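Local coordinates for protein serine proteinase inhibitor A (Sagittaria sagittifolia, PDB 3E8L) that probably inhibits trypsin and chymotrypsin at the same time through two reactive sites, and kallikrein weakly, as a beta-trefoil Kunitz-type inhibitor, at residues N109-F114 against F162-G166; S113-I117 against L169-G173. The protein carries 2 engineered substitutions. One frame throughout, in Å; residues are numbered along the deposited sequence. Where two conformers were deposited one is given.

In the fold
Followed from the N terminus, the chain passes its first strands, turns at 109-112 and enters the strand 113-119. Contact 1 starts from the turn and the start of the strand, contact 2 from the strand itself, and both close long loops through strands 130-135 and 142-147. Contact 1 closes its loop at the end of strand 159-164; contact 2 closes on strand 167-172, the antiparallel neighbour of 159-164 across a tight turn. The two closures cross, sharing Ser113 and Phe114 on the early side. Together they tie the hairpin 159-172 to the sheet that holds 113-119, joining middle and late strands of the beta-trefoil, with contact 1 near its periphery and contact 2 deeper.

Contact 1: residues N109-F114 against F162-G166; sequences NGGISF and FNVNG
Phe114 and Phe162 carry the aromatic part of this contact. CB of Phe114 lies over one face of the Phe162 ring, a CH-pi contact 3.7 Å from the ring centroid, while CD1 of Phe114 comes to 3.4 Å from CD2 of Phe162. The planes meet at 47°, and the two side chains lie alongside each other, pointing opposite ways. Apolar branches extend the patch. Chi1 of -54° turns CG2 of Ile112 toward the Phe162 ring, 3.7 Å from CD1, and CG2 of Val164 approaches CZ of Phe114 at 4.2 Å. Val164 CG1 packs against the carbonyl oxygen of Asn109. An alanine in place of Phe162 is likely to leave Phe114 CB and the Ile112 methyl without the ring that both touch.

Across the segments, the polar link is a water, donating to Gly110 O at 2.7 Å and accepting from Asn165 N at 3.0 Å. Asn109 N donates to Ile112 O at 2.7 Å and Ile112 N returns a weak bond to Asn109 O, a tight two-residue beta-hairpin turn through Gly110 and Gly111, both at positive phi. This turn, with the strand after it, and the end of strand 159-164 are thus joined through apolar packing and one water bridge.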
# COMPACT_ATOMS: atom_id res chain seq x y z
N ASN A 109 -2.54 -20.41 13.98
CA ASN A 109 -2.87 -19.68 15.19
C ASN A 109 -4.24 -20.13 15.68
O ASN A 109 -5.25 -19.91 15.00
CB ASN A 109 -2.90 -18.18 14.86
CG ASN A 109 -2.85 -17.29 16.09
OD1 ASN A 109 -2.51 -16.12 15.97
ND2 ASN A 109 -3.23 -17.82 17.25
N GLY A 110 -4.28 -20.74 16.85
CA GLY A 110 -5.53 -21.25 17.40
C GLY A 110 -5.94 -22.52 16.68
O GLY A 110 -7.12 -22.87 16.65
N GLY A 111 -4.97 -23.23 16.12
CA GLY A 111 -5.25 -24.40 15.32
C GLY A 111 -5.83 -24.01 13.97
O GLY A 111 -6.39 -24.83 13.28
N ILE A 112 -5.70 -22.73 13.60
CA ILE A 112 -6.17 -22.24 12.32
C ILE A 112 -4.99 -21.84 11.42
O ILE A 112 -4.10 -21.09 11.85
CB ILE A 112 -7.17 -21.05 12.48
CG1 ILE A 112 -8.33 -21.40 13.41
CG2 ILE A 112 -7.71 -20.61 11.14
CD1 ILE A 112 -9.43 -22.28 12.82
N SER A 113 -4.98 -22.35 10.20
CA SER A 113 -4.03 -21.91 9.19
C SER A 113 -4.72 -20.96 8.23
O SER A 113 -5.73 -21.32 7.60
CB SER A 113 -3.43 -23.09 8.44
OG SER A 113 -2.65 -23.87 9.32
N PHE A 114 -4.18 -19.75 8.14
CA PHE A 114 -4.70 -18.75 7.23
C PHE A 114 -3.68 -17.66 6.92
O PHE A 114 -2.65 -17.54 7.58
CB PHE A 114 -5.99 -18.15 7.79
CG PHE A 114 -5.81 -17.29 9.03
CD1 PHE A 114 -6.43 -16.04 9.11
CD2 PHE A 114 -5.05 -17.73 10.11
CE1 PHE A 114 -6.30 -15.24 10.24
CE2 PHE A 114 -4.90 -16.94 11.25
CZ PHE A 114 -5.54 -15.69 11.31
N PHE A 162 -12.22 -15.76 10.36
CA PHE A 162 -11.74 -16.96 11.05
C PHE A 162 -11.91 -16.87 12.57
O PHE A 162 -11.45 -15.91 13.19
CB PHE A 162 -10.26 -17.20 10.74
CG PHE A 162 -9.96 -17.44 9.30
CD1 PHE A 162 -9.89 -18.74 8.81
CD2 PHE A 162 -9.72 -16.38 8.43
CE1 PHE A 162 -9.60 -18.99 7.45
CE2 PHE A 162 -9.43 -16.62 7.08
CZ PHE A 162 -9.37 -17.94 6.59
N ASN A 163 -12.54 -17.87 13.18
CA ASN A 163 -12.65 -17.93 14.65
C ASN A 163 -11.34 -18.46 15.22
O ASN A 163 -11.06 -19.65 15.17
CB ASN A 163 -13.86 -18.77 15.12
CG ASN A 163 -14.03 -18.79 16.66
OD1 ASN A 163 -15.16 -18.86 17.16
ND2 ASN A 163 -12.92 -18.76 17.39
N VAL A 164 -10.54 -17.54 15.76
CA VAL A 164 -9.22 -17.85 16.29
C VAL A 164 -9.19 -17.58 17.80
O VAL A 164 -9.23 -16.42 18.22
CB VAL A 164 -8.16 -16.99 15.61
CG1 VAL A 164 -6.79 -17.32 16.14
CG2 VAL A 164 -8.20 -17.21 14.12
N ASN A 165 -9.13 -18.64 18.61
CA ASN A 165 -9.21 -18.51 20.07
C ASN A 165 -10.34 -17.57 20.49
O ASN A 165 -10.09 -16.58 21.19
CB ASN A 165 -7.88 -18.00 20.66
CG ASN A 165 -6.69 -18.92 20.38
OD1 ASN A 165 -5.64 -18.46 19.92
ND2 ASN A 165 -6.86 -20.21 20.65
N GLY A 166 -11.55 -17.83 20.03
CA GLY A 166 -12.71 -17.03 20.42
C GLY A 166 -12.86 -15.68 19.73
O GLY A 166 -13.96 -15.12 19.72
O HOH W 1 -9.20 -21.47 17.75

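Contact 2: residues S113-I117 against L169-G173; sequences SFQPI and LLGIG
Gln115 and Ile172 meet alongside each other: with CG1 of Ile172 anti to the carbonyl carbon (chi1 -59°), that atom lies 3.9 Å from CB of Gln115. In the conformer of Ile117 described here, one of two, its CD1 methyl comes to 4.0 Å from CD1 of Ile172, the side chains crossing at about a right angle, and its CG1 faces CB of Leu170. The Phe114 ring, for its part, presents its edge: CZ meets CD2 of Leu169 at 4.0 Å, again nearly at right angles, and the rim continues past Leu170 O to CA of Gly171. Over the centre of one face of that ring lies CD of Pro116.

These side chains flank a single beta bridge between Pro116 and Gly171, where the irregular strand 113-119 of the beta-trefoil meets strand 167-172, which pairs with 159-164. The segments run 102° apart, and two backbone bonds hold the crossing. Ile172 N donates to Gln115 O at 2.9 Å, nearly in line with the carbonyl (163°), whereas Ile117 N reaches Leu170 O at 3.0 Å from above the carbonyl plane. The absence of a side chain at Gly171 is consistent with its CA lying 3.0 Å from Gln115 O. A water accepts from Gln115 N and donates to Ile172 O. Tyr54 and Val55 of strand 52-57 pack on Pro116 and Ile117 respectively.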
# COMPACT_ATOMS: atom_id res chain seq x y z
N SER A 113 -4.98 -22.35 10.20
CA SER A 113 -4.03 -21.91 9.19
C SER A 113 -4.72 -20.96 8.23
O SER A 113 -5.73 -21.32 7.60
CB SER A 113 -3.43 -23.09 8.44
OG SER A 113 -2.65 -23.87 9.32
N PHE A 114 -4.18 -19.75 8.14
CA PHE A 114 -4.70 -18.75 7.23
C PHE A 114 -3.68 -17.66 6.92
O PHE A 114 -2.65 -17.54 7.58
CB PHE A 114 -5.99 -18.15 7.79
CG PHE A 114 -5.81 -17.29 9.03
CD1 PHE A 114 -6.43 -16.04 9.11
CD2 PHE A 114 -5.05 -17.73 10.11
CE1 PHE A 114 -6.30 -15.24 10.24
CE2 PHE A 114 -4.90 -16.94 11.25
CZ PHE A 114 -5.54 -15.69 11.31
N GLN A 115 -3.99 -16.88 5.89
CA GLN A 115 -3.33 -15.62 5.63
C GLN A 115 -4.16 -14.51 6.27
O GLN A 115 -5.22 -14.17 5.76
CB GLN A 115 -3.20 -15.37 4.13
CG GLN A 115 -2.39 -16.38 3.39
CD GLN A 115 -2.29 -16.03 1.93
OE1 GLN A 115 -3.02 -16.59 1.10
NE2 GLN A 115 -1.44 -15.06 1.61
N PRO A 116 -3.69 -13.95 7.40
CA PRO A 116 -4.51 -12.89 8.00
C PRO A 116 -4.41 -11.59 7.23
O PRO A 116 -3.47 -11.41 6.46
CB PRO A 116 -3.90 -12.71 9.39
CG PRO A 116 -2.52 -13.24 9.28
CD PRO A 116 -2.57 -14.34 8.28
N ILE A 117 -5.38 -10.71 7.41
CA ILE A 117 -5.22 -9.32 7.03
C ILE A 117 -4.57 -8.68 8.25
O ILE A 117 -5.03 -8.87 9.38
CB ILE A 117 -6.57 -8.62 6.74
CG1 ILE A 117 -7.39 -9.41 5.73
CG2 ILE A 117 -6.33 -7.21 6.24
CD1 ILE A 117 -6.62 -9.83 4.49
N LEU A 169 -11.20 -13.01 13.44
CA LEU A 169 -10.14 -12.35 12.68
C LEU A 169 -10.40 -12.43 11.18
O LEU A 169 -11.03 -13.36 10.69
CB LEU A 169 -8.78 -13.00 12.98
CG LEU A 169 -8.02 -12.57 14.23
CD1 LEU A 169 -8.70 -13.07 15.51
CD2 LEU A 169 -6.57 -13.06 14.12
N LEU A 170 -9.88 -11.46 10.45
CA LEU A 170 -10.07 -11.44 9.02
C LEU A 170 -8.87 -12.06 8.35
O LEU A 170 -7.75 -11.91 8.82
CB LEU A 170 -10.27 -10.01 8.52
CG LEU A 170 -11.52 -9.26 8.97
CD1 LEU A 170 -11.69 -8.08 8.09
CD2 LEU A 170 -12.75 -10.17 8.88
N GLY A 171 -9.11 -12.78 7.25
CA GLY A 171 -8.03 -13.31 6.43
C GLY A 171 -8.52 -13.61 5.03
O GLY A 171 -9.69 -13.36 4.71
N ILE A 172 -7.63 -14.11 4.17
CA ILE A 172 -7.98 -14.52 2.83
C ILE A 172 -8.78 -15.81 2.97
O ILE A 172 -8.36 -16.74 3.67
CB ILE A 172 -6.72 -14.78 1.98
CG1 ILE A 172 -5.86 -13.52 1.89
CG2 ILE A 172 -7.07 -15.37 0.59
CD1 ILE A 172 -6.54 -12.26 1.30
N GLY A 173 -9.94 -15.84 2.31
CA GLY A 173 -10.83 -16.99 2.35
C GLY A 173 -11.66 -16.97 3.61
O GLY A 173 -12.14 -15.93 4.03
O HOH W 2 -6.08 -17.92 4.50